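Local structure of RV1873 (Mycobacterium tuberculosis, 2JEK) at residues 40-46 / 57-61; 13-17 / 71-77; 32-38 / 95-101. The protein is of unknown function but belongs to the DUF1810 family and folds as a small, mainly helical right-handed superhelix. All blocks are in the same frame, centred on the assembly; numbering follows the deposited sequence.

Interaction 1: residues 40-46 / 57-61; sequences FVFPQLR and YGISS
A chi1 of 52° sets F40 CG between its own backbone N and carbonyl carbon, and Y57 CG lies beside the backbone N of Y57 (chi1 -66°); the two side chains then run side by side in the same direction. F40 turns its edge toward the face of Y57 in a T-shaped pair, with centroids 5.2 Å apart and planes at 62°. CB of F40 adds a CH-pi contact over that ring, 4.1 Å from the Y57 centroid.

Farther along, the two loops meet through their backbones. I59 N donates to Q44 O at 2.8 Å, and R46 N donates to I59 O, also at 2.8 Å; both bonds are nearly straight. Together they form a single beta bridge between L45 and I59, an isolated bridge in a protein that has no strands. G58 lets the chains close to 3.9 Å between its CA and that of R46. A water accepts from Q44 N and lies 2.6 Å from Y57 O, linking the two.

CG1 of I59 packs on CB of P43 at 3.7 Å, and both residues also touch Y68 of helix 62-70. R46, its chain bent at chi3, lays one guanidinium face over G58 O, while its NE bonds to V55 O; G58 O accepts a hydrogen bond from R12 NH2 of helix 11-17.

The contact is thus fastened mainly by uncharged groups: paired amides fix how the loops align, the rings and I59 make the apolar filling, and the arginine charge stays at the more exposed margin.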
loop_
_atom_site.group_PDB
_atom_site.type_symbol
_atom_site.label_atom_id
_atom_site.label_comp_id
_atom_site.label_asym_id
_atom_site.label_seq_id
_atom_site.Cartn_x
_atom_site.Cartn_y
_atom_site.Cartn_z
ATOM N N PHE A 40 4.336 6.259 0.256
ATOM C CA PHE A 40 4.668 5.978 1.650
ATOM C C PHE A 40 3.439 5.697 2.529
ATOM O O PHE A 40 3.564 5.558 3.739
ATOM C CB PHE A 40 5.585 7.070 2.234
ATOM C CG PHE A 40 5.078 8.471 2.054
ATOM C CD1 PHE A 40 4.062 8.974 2.866
ATOM C CD2 PHE A 40 5.623 9.297 1.070
ATOM C CE1 PHE A 40 3.599 10.272 2.709
ATOM C CE2 PHE A 40 5.175 10.610 0.915
ATOM C CZ PHE A 40 4.153 11.088 1.734
ATOM N N VAL A 41 2.265 5.599 1.891
ATOM C CA VAL A 41 1.013 5.183 2.555
ATOM C C VAL A 41 0.621 3.753 2.125
ATOM O O VAL A 41 0.208 2.947 2.964
ATOM C CB VAL A 41 -0.140 6.185 2.261
ATOM C CG1 VAL A 41 -1.502 5.657 2.754
ATOM C CG2 VAL A 41 0.163 7.527 2.911
ATOM N N PHE A 42 0.749 3.457 0.823
ATOM C CA PHE A 42 0.504 2.119 0.307
ATOM C C PHE A 42 1.783 1.673 -0.388
ATOM O O PHE A 42 1.887 1.719 -1.619
ATOM C CB PHE A 42 -0.678 2.130 -0.677
ATOM C CG PHE A 42 -2.018 2.274 -0.014
ATOM C CD1 PHE A 42 -2.553 1.233 0.745
ATOM C CD2 PHE A 42 -2.753 3.441 -0.165
ATOM C CE1 PHE A 42 -3.805 1.353 1.338
ATOM C CE2 PHE A 42 -4.020 3.560 0.428
ATOM C CZ PHE A 42 -4.540 2.524 1.177
ATOM N N PRO A 43 2.779 1.251 0.404
ATOM C CA PRO A 43 4.075 0.989 -0.203
ATOM C C PRO A 43 4.082 -0.208 -1.135
ATOM O O PRO A 43 3.320 -1.165 -0.950
ATOM C CB PRO A 43 4.982 0.727 1.010
ATOM C CG PRO A 43 4.247 1.377 2.172
ATOM C CD PRO A 43 2.817 1.065 1.865
ATOM N N GLN A 44 4.955 -0.144 -2.136
ATOM C CA GLN A 44 5.111 -1.222 -3.102
ATOM C C GLN A 44 6.589 -1.600 -3.203
ATOM O O GLN A 44 7.464 -0.872 -2.727
ATOM C CB GLN A 44 4.583 -0.791 -4.473
ATOM C CG GLN A 44 5.411 0.314 -5.133
ATOM C CD GLN A 44 4.872 0.739 -6.471
ATOM O OE1 GLN A 44 5.619 1.178 -7.343
ATOM N NE2 GLN A 44 3.570 0.619 -6.644
ATOM N N LEU A 45 6.870 -2.733 -3.846
ATOM C CA LEU A 45 8.248 -3.180 -3.984
ATOM C C LEU A 45 9.100 -2.192 -4.746
ATOM O O LEU A 45 8.680 -1.620 -5.753
ATOM C CB LEU A 45 8.346 -4.531 -4.688
ATOM C CG LEU A 45 8.049 -5.769 -3.846
ATOM C CD1 LEU A 45 8.164 -7.017 -4.725
ATOM C CD2 LEU A 45 8.977 -5.882 -2.653
ATOM N N ARG A 46 10.320 -2.003 -4.258
ATOM C CA ARG A 46 11.312 -1.216 -4.954
ATOM C C ARG A 46 11.587 -1.911 -6.287
ATOM O O ARG A 46 11.584 -3.140 -6.361
ATOM C CB ARG A 46 12.582 -1.146 -4.108
ATOM C CG ARG A 46 13.719 -0.368 -4.748
ATOM C CD ARG A 46 14.823 -0.116 -3.735
ATOM N NE ARG A 46 14.426 0.856 -2.714
ATOM C CZ ARG A 46 14.786 0.792 -1.434
ATOM N NH1 ARG A 46 15.534 -0.219 -0.996
ATOM N NH2 ARG A 46 14.387 1.732 -0.585
ATOM N N TYR A 57 10.969 5.136 -1.247
ATOM C CA TYR A 57 9.881 4.569 -0.445
ATOM C C TYR A 57 9.500 3.161 -0.868
ATOM O O TYR A 57 8.555 2.576 -0.331
ATOM C CB TYR A 57 8.675 5.523 -0.408
ATOM C CG TYR A 57 9.035 6.794 0.332
ATOM C CD1 TYR A 57 9.304 6.760 1.704
ATOM C CD2 TYR A 57 9.130 8.017 -0.339
ATOM C CE1 TYR A 57 9.667 7.918 2.405
ATOM C CE2 TYR A 57 9.482 9.183 0.350
ATOM C CZ TYR A 57 9.744 9.118 1.721
ATOM O OH TYR A 57 10.094 10.256 2.411
ATOM N N GLY A 58 10.261 2.618 -1.819
ATOM C CA GLY A 58 10.085 1.239 -2.247
ATOM C C GLY A 58 10.479 0.283 -1.129
ATOM O O GLY A 58 11.412 0.548 -0.351
ATOM N N ILE A 59 9.745 -0.825 -1.032
ATOM C CA ILE A 59 10.035 -1.884 -0.058
ATOM C C ILE A 59 11.093 -2.791 -0.666
ATOM O O ILE A 59 10.945 -3.224 -1.810
ATOM C CB ILE A 59 8.741 -2.671 0.268
ATOM C CG1 ILE A 59 7.714 -1.746 0.932
ATOM C CG2 ILE A 59 9.024 -3.921 1.136
ATOM C CD1 ILE A 59 7.991 -1.414 2.399
ATOM N N SER A 60 12.155 -3.073 0.090
ATOM C CA SER A 60 13.316 -3.767 -0.479
ATOM C C SER A 60 13.078 -5.259 -0.729
ATOM O O SER A 60 13.669 -5.849 -1.635
ATOM C CB SER A 60 14.546 -3.598 0.418
ATOM O OG SER A 60 14.343 -4.191 1.685
ATOM N N SER A 61 12.227 -5.864 0.088
ATOM C CA SER A 61 12.104 -7.318 0.135
ATOM C C SER A 61 10.839 -7.725 0.870
ATOM O O SER A 61 10.226 -6.908 1.566
ATOM C CB SER A 61 13.313 -7.904 0.872
ATOM O OG SER A 61 13.291 -7.517 2.239
HETATM O O HOH W 1 6.506 2.401 -2.000
#

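Interaction 2: residues 13-17 / 71-77; sequences FVYAQ and HDLLGPR
V14 and L74 meet where two helices of the right-handed superhelix, 11-17 and 74-87, pack together, the second by its N-terminal turn. The apolar part centres on the L74 isobutyl group. Its CD2 lies 3.8 Å from F13 CB and 3.9 Å from V14 CG2, and it also rests against the amide end of Q17. The other V14 methyl, CG1, reaches CD2 of L73, while CG2 approaches H71 CE1 at 3.8 Å, the valine and histidine side chains crossing at about a right angle.

Capping bonds hold that imidazole. H71 ND1 accepts from both L73 N and L74 N, each at 3.1 Å and each tilted from the ring plane, so the histidine serves the start of helix 74-87 while CE1 and NE2 of the same ring meet V14 CG2.

Polar bonds finish the contact at Q17. A water accepts from its NE2 and donates to L74 O. R77, which makes a cation-pi contact with Y21, slides past Q17 in the opposite direction, extended from CG to NE. Its NH1 donates to Q17 OE1 at 2.8 Å and 167°, within both the carbonyl plane and the guanidinium plane.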
loop_
_atom_site.group_PDB
_atom_site.type_symbol
_atom_site.label_atom_id
_atom_site.label_comp_id
_atom_site.label_asym_id
_atom_site.label_seq_id
_atom_site.Cartn_x
_atom_site.Cartn_y
_atom_site.Cartn_z
ATOM N N PHE A 13 9.237 5.943 6.622
ATOM C CA PHE A 13 7.796 5.969 6.390
ATOM C C PHE A 13 7.081 6.757 7.482
ATOM O O PHE A 13 6.173 7.532 7.200
ATOM C CB PHE A 13 7.217 4.559 6.293
ATOM C CG PHE A 13 7.712 3.769 5.112
ATOM C CD1 PHE A 13 7.210 4.010 3.837
ATOM C CD2 PHE A 13 8.644 2.754 5.290
ATOM C CE1 PHE A 13 7.665 3.270 2.759
ATOM C CE2 PHE A 13 9.106 1.998 4.222
ATOM C CZ PHE A 13 8.596 2.252 2.954
ATOM N N VAL A 14 7.509 6.572 8.730
ATOM C CA VAL A 14 6.889 7.291 9.837
ATOM C C VAL A 14 7.000 8.803 9.621
ATOM O O VAL A 14 6.023 9.516 9.772
ATOM C CB VAL A 14 7.513 6.897 11.205
ATOM C CG1 VAL A 14 6.966 7.773 12.333
ATOM C CG2 VAL A 14 7.272 5.416 11.505
ATOM N N TYR A 15 8.187 9.271 9.244
ATOM C CA TYR A 15 8.405 10.699 9.090
ATOM C C TYR A 15 7.756 11.276 7.837
ATOM O O TYR A 15 7.348 12.427 7.845
ATOM C CB TYR A 15 9.905 11.038 9.132
ATOM C CG TYR A 15 10.639 10.551 10.371
ATOM C CD1 TYR A 15 10.050 10.617 11.623
ATOM C CD2 TYR A 15 11.926 10.044 10.274
ATOM C CE1 TYR A 15 10.722 10.166 12.761
ATOM C CE2 TYR A 15 12.618 9.612 11.403
ATOM C CZ TYR A 15 12.007 9.682 12.635
ATOM O OH TYR A 15 12.664 9.249 13.759
ATOM N N ALA A 16 7.688 10.491 6.761
ATOM C CA ALA A 16 6.975 10.922 5.546
ATOM C C ALA A 16 5.479 11.038 5.819
ATOM O O ALA A 16 4.814 11.956 5.342
ATOM C CB ALA A 16 7.227 9.951 4.391
ATOM N N GLN A 17 4.955 10.098 6.595
ATOM C CA GLN A 17 3.537 10.114 6.923
ATOM C C GLN A 17 3.139 11.255 7.854
ATOM O O GLN A 17 2.025 11.763 7.769
ATOM C CB GLN A 17 3.102 8.782 7.541
ATOM C CG GLN A 17 3.051 7.611 6.560
ATOM C CD GLN A 17 2.619 6.322 7.239
ATOM O OE1 GLN A 17 2.316 6.313 8.425
ATOM N NE2 GLN A 17 2.613 5.227 6.491
ATOM N N HIS A 71 5.523 -3.261 12.636
ATOM C CA HIS A 71 5.730 -1.939 13.227
ATOM C C HIS A 71 4.417 -1.453 13.822
ATOM O O HIS A 71 3.389 -1.445 13.146
ATOM C CB HIS A 71 6.237 -0.964 12.160
ATOM C CG HIS A 71 6.731 0.336 12.712
ATOM N ND1 HIS A 71 5.882 1.322 13.158
ATOM C CD2 HIS A 71 7.987 0.813 12.876
ATOM C CE1 HIS A 71 6.594 2.350 13.589
ATOM N NE2 HIS A 71 7.875 2.067 13.427
ATOM N N ASP A 72 4.435 -1.058 15.099
ATOM C CA ASP A 72 3.182 -0.803 15.818
ATOM C C ASP A 72 2.483 0.516 15.435
ATOM O O ASP A 72 1.368 0.805 15.893
ATOM C CB ASP A 72 3.405 -0.887 17.336
ATOM C CG ASP A 72 2.105 -1.075 18.118
ATOM O OD1 ASP A 72 1.194 -1.781 17.633
ATOM O OD2 ASP A 72 1.989 -0.496 19.222
ATOM N N LEU A 73 3.138 1.315 14.586
ATOM C CA LEU A 73 2.486 2.466 13.971
ATOM C C LEU A 73 2.120 2.159 12.510
ATOM O O LEU A 73 0.965 2.304 12.119
ATOM C CB LEU A 73 3.351 3.734 14.063
ATOM C CG LEU A 73 2.594 5.010 13.672
ATOM C CD1 LEU A 73 1.617 5.421 14.774
ATOM C CD2 LEU A 73 3.554 6.145 13.345
ATOM N N LEU A 74 3.103 1.709 11.739
ATOM C CA LEU A 74 2.918 1.528 10.290
ATOM C C LEU A 74 1.975 0.386 9.919
ATOM O O LEU A 74 1.188 0.511 8.986
ATOM C CB LEU A 74 4.262 1.326 9.599
ATOM C CG LEU A 74 5.266 2.478 9.713
ATOM C CD1 LEU A 74 6.621 2.070 9.181
ATOM C CD2 LEU A 74 4.755 3.717 9.013
ATOM N N GLY A 75 2.077 -0.740 10.623
ATOM C CA GLY A 75 1.188 -1.877 10.373
ATOM C C GLY A 75 -0.263 -1.505 10.622
ATOM O O GLY A 75 -1.098 -1.635 9.722
ATOM N N PRO A 76 -0.596 -1.049 11.844
ATOM C CA PRO A 76 -1.981 -0.626 12.076
ATOM C C PRO A 76 -2.475 0.437 11.095
ATOM O O PRO A 76 -3.637 0.399 10.683
ATOM C CB PRO A 76 -1.954 -0.094 13.514
ATOM C CG PRO A 76 -0.887 -0.924 14.148
ATOM C CD PRO A 76 0.192 -1.001 13.090
ATOM N N ARG A 77 -1.610 1.381 10.729
ATOM C CA ARG A 77 -2.014 2.414 9.772
ATOM C C ARG A 77 -2.341 1.812 8.401
ATOM O O ARG A 77 -3.301 2.220 7.752
ATOM C CB ARG A 77 -0.944 3.500 9.640
ATOM C CG ARG A 77 -0.968 4.504 10.761
ATOM C CD ARG A 77 0.029 5.602 10.499
ATOM N NE ARG A 77 -0.042 6.599 11.557
ATOM C CZ ARG A 77 0.717 7.684 11.612
ATOM N NH1 ARG A 77 1.627 7.918 10.677
ATOM N NH2 ARG A 77 0.557 8.536 12.612
HETATM O O HOH W 2 1.399 2.524 6.988
#

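Interaction 3: residues 32-38 / 95-101; sequences RKRGHWM and EIFGPPD
A backbone bond, a salt bridge and a Met-aromatic contact join two segments of this right-handed superhelix: K33, W37 and M38 of the connection 32-38, which follows helix 21-29 and runs into helix 38-41, meet I96, F97 and D101 of 95-101, which leads from helix 93-96 to the start of helix 101-115. The first link is K33 N to I96 O, 2.9 Å long, with the donor in the carbonyl plane. A water beside it lies within hydrogen-bonding distance of both K33 O and I96 O.

The K33 side chain leaves with CG anti to its backbone N (chi1 168°) and runs extended until chi4 bends the ammonium group aside. On the way it crosses F97 at about a right angle, CD lying 3.8 Å from F97 CD1, and CE rides over one face of the W37 indole. W37 is held in turn by a bond from NE1 to E27, a residue that also accepts from R34 N and G35 N.

M38 comes to F97 from another direction. Its chain bends at chi2, bringing CE within 3.7 Å of F97 CD1 and SD to 4.8 Å from the ring centroid, obliquely to the ring. The methyl also approaches D101 O, and L28 and L105 touch F97 from helices 21-29 and 101-115.

Two oxygens, one from each segment, share the ammonium group, which would tend to stabilise its charge in this partly buried place. K33 NZ donates to G35 O at 2.9 Å, and to D101 OD2 at 2.7 Å, meeting that oxygen from above the carboxylate plane.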
loop_
_atom_site.group_PDB
_atom_site.type_symbol
_atom_site.label_atom_id
_atom_site.label_comp_id
_atom_site.label_asym_id
_atom_site.label_seq_id
_atom_site.Cartn_x
_atom_site.Cartn_y
_atom_site.Cartn_z
ATOM N N ARG A 32 -11.955 9.525 -1.759
ATOM C CA ARG A 32 -11.172 10.028 -2.886
ATOM C C ARG A 32 -9.829 10.599 -2.459
ATOM O O ARG A 32 -9.771 11.547 -1.667
ATOM C CB ARG A 32 -11.961 11.067 -3.681
ATOM C CG ARG A 32 -11.236 11.604 -4.895
ATOM C CD ARG A 32 -12.244 12.222 -5.818
ATOM N NE ARG A 32 -11.968 13.630 -6.065
ATOM C CZ ARG A 32 -12.900 14.577 -6.061
ATOM N NH1 ARG A 32 -14.168 14.268 -5.801
ATOM N NH2 ARG A 32 -12.564 15.837 -6.301
ATOM N N LYS A 33 -8.772 10.015 -3.009
ATOM C CA LYS A 33 -7.414 10.497 -2.799
ATOM C C LYS A 33 -7.182 11.824 -3.523
ATOM O O LYS A 33 -7.515 11.977 -4.713
ATOM C CB LYS A 33 -6.387 9.460 -3.263
ATOM C CG LYS A 33 -4.949 10.001 -3.344
ATOM C CD LYS A 33 -3.936 8.888 -3.607
ATOM C CE LYS A 33 -2.505 9.397 -3.534
ATOM N NZ LYS A 33 -2.119 10.187 -4.743
ATOM N N ARG A 34 -6.597 12.772 -2.795
ATOM C CA ARG A 34 -6.281 14.097 -3.342
ATOM C C ARG A 34 -4.802 14.471 -3.209
ATOM O O ARG A 34 -4.263 15.184 -4.052
ATOM C CB ARG A 34 -7.125 15.169 -2.651
ATOM C CG ARG A 34 -8.625 14.946 -2.700
ATOM C CD ARG A 34 -9.350 16.062 -1.967
ATOM N NE ARG A 34 -10.783 15.808 -1.841
ATOM C CZ ARG A 34 -11.733 16.429 -2.536
ATOM N NH1 ARG A 34 -11.424 17.363 -3.429
ATOM N NH2 ARG A 34 -13.005 16.119 -2.326
ATOM N N GLY A 35 -4.159 14.016 -2.137
ATOM C CA GLY A 35 -2.801 14.440 -1.811
ATOM C C GLY A 35 -1.699 13.615 -2.456
ATOM O O GLY A 35 -1.964 12.595 -3.105
ATOM N N HIS A 36 -0.459 14.063 -2.253
ATOM C CA HIS A 36 0.723 13.460 -2.851
ATOM C C HIS A 36 1.407 12.565 -1.840
ATOM O O HIS A 36 2.382 12.971 -1.190
ATOM C CB HIS A 36 1.703 14.550 -3.295
ATOM C CG HIS A 36 1.108 15.555 -4.227
ATOM N ND1 HIS A 36 0.444 15.202 -5.382
ATOM C CD2 HIS A 36 1.082 16.908 -4.176
ATOM C CE1 HIS A 36 0.034 16.295 -6.002
ATOM N NE2 HIS A 36 0.411 17.343 -5.292
ATOM N N TRP A 37 0.900 11.342 -1.702
ATOM C CA TRP A 37 1.373 10.483 -0.624
ATOM C C TRP A 37 1.364 8.983 -0.907
ATOM O O TRP A 37 1.632 8.201 -0.003
ATOM C CB TRP A 37 0.598 10.767 0.672
ATOM C CG TRP A 37 -0.914 10.909 0.557
ATOM C CD1 TRP A 37 -1.638 12.061 0.714
ATOM C CD2 TRP A 37 -1.877 9.863 0.332
ATOM N NE1 TRP A 37 -2.980 11.802 0.594
ATOM C CE2 TRP A 37 -3.158 10.465 0.349
ATOM C CE3 TRP A 37 -1.783 8.479 0.107
ATOM C CZ2 TRP A 37 -4.336 9.727 0.164
ATOM C CZ3 TRP A 37 -2.956 7.746 -0.074
ATOM C CH2 TRP A 37 -4.216 8.378 -0.047
ATOM N N MET A 38 1.076 8.572 -2.136
ATOM C CA MET A 38 0.902 7.144 -2.380
ATOM C C MET A 38 2.094 6.285 -1.946
ATOM O O MET A 38 1.923 5.228 -1.342
ATOM C CB MET A 38 0.562 6.856 -3.847
ATOM C CG MET A 38 -0.102 5.511 -4.052
ATOM S SD MET A 38 -1.740 5.463 -3.308
ATOM C CE MET A 38 -2.254 3.802 -3.767
ATOM N N GLU A 95 -11.987 5.615 -9.489
ATOM C CA GLU A 95 -12.681 6.795 -8.991
ATOM C C GLU A 95 -12.135 7.248 -7.637
ATOM O O GLU A 95 -12.226 8.425 -7.289
ATOM C CB GLU A 95 -14.190 6.536 -8.922
ATOM C CG GLU A 95 -14.822 6.457 -10.314
ATOM C CD GLU A 95 -16.290 6.074 -10.306
ATOM O OE1 GLU A 95 -16.652 5.038 -9.715
ATOM O OE2 GLU A 95 -17.078 6.794 -10.947
ATOM N N ILE A 96 -11.555 6.314 -6.881
ATOM C CA ILE A 96 -10.982 6.633 -5.572
ATOM C C ILE A 96 -9.510 7.029 -5.731
ATOM O O ILE A 96 -9.055 8.019 -5.134
ATOM C CB ILE A 96 -11.096 5.427 -4.588
ATOM C CG1 ILE A 96 -12.559 4.974 -4.452
ATOM C CG2 ILE A 96 -10.512 5.801 -3.214
ATOM C CD1 ILE A 96 -12.732 3.612 -3.778
ATOM N N PHE A 97 -8.792 6.242 -6.535
ATOM C CA PHE A 97 -7.368 6.441 -6.816
ATOM C C PHE A 97 -7.201 6.622 -8.318
ATOM O O PHE A 97 -7.257 5.648 -9.068
ATOM C CB PHE A 97 -6.549 5.212 -6.394
ATOM C CG PHE A 97 -6.525 4.971 -4.923
ATOM C CD1 PHE A 97 -5.530 5.522 -4.121
ATOM C CD2 PHE A 97 -7.498 4.180 -4.340
ATOM C CE1 PHE A 97 -5.523 5.294 -2.754
ATOM C CE2 PHE A 97 -7.486 3.941 -2.988
ATOM C CZ PHE A 97 -6.506 4.495 -2.191
ATOM N N GLY A 98 -6.981 7.854 -8.759
ATOM C CA GLY A 98 -6.790 8.084 -10.193
ATOM C C GLY A 98 -5.538 7.367 -10.679
ATOM O O GLY A 98 -4.560 7.277 -9.929
ATOM N N PRO A 99 -5.547 6.831 -11.919
ATOM C CA PRO A 99 -4.292 6.276 -12.439
ATOM C C PRO A 99 -3.164 7.304 -12.305
ATOM O O PRO A 99 -3.417 8.507 -12.457
ATOM C CB PRO A 99 -4.611 6.004 -13.913
ATOM C CG PRO A 99 -6.079 5.762 -13.920
ATOM C CD PRO A 99 -6.649 6.698 -12.892
ATOM N N PRO A 100 -1.927 6.856 -12.010
ATOM C CA PRO A 100 -1.480 5.469 -11.913
ATOM C C PRO A 100 -1.589 4.889 -10.503
ATOM O O PRO A 100 -1.056 3.807 -10.240
ATOM C CB PRO A 100 -0.010 5.581 -12.322
ATOM C CG PRO A 100 0.414 6.889 -11.714
ATOM C CD PRO A 100 -0.811 7.792 -11.754
ATOM N N ASP A 101 -2.269 5.596 -9.605
ATOM C CA ASP A 101 -2.342 5.137 -8.222
ATOM C C ASP A 101 -3.166 3.871 -8.059
ATOM O O ASP A 101 -2.980 3.145 -7.086
ATOM C CB ASP A 101 -2.882 6.236 -7.312
ATOM C CG ASP A 101 -1.882 7.341 -7.082
ATOM O OD1 ASP A 101 -0.670 7.086 -7.202
ATOM O OD2 ASP A 101 -2.319 8.469 -6.793
HETATM O O HOH W 3 -8.574 10.482 -6.930
#

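The segment 40-46 ties the three contacts together. F40 of interaction 1 touches interaction 2 directly: its carbonyl O lies 2.9 Å from Q17 NE2, a probable hydrogen bond, and A16 and F13 pack on F40 and Y57. The centres of these two contacts are about 12 Å apart. Interaction 1 also meets interaction 3 through aromatic rings, F42 CE2 lying 3.7 Å from F97 CZ, with centres about 16 Å apart. Interactions 2 and 3 do not touch, their nearest atoms being about 6 Å apart. With the function unknown, no contact can be assigned to an active site; a glycerol, probably from the crystallisation liquor, lies about 5 Å from the Q44 side chain.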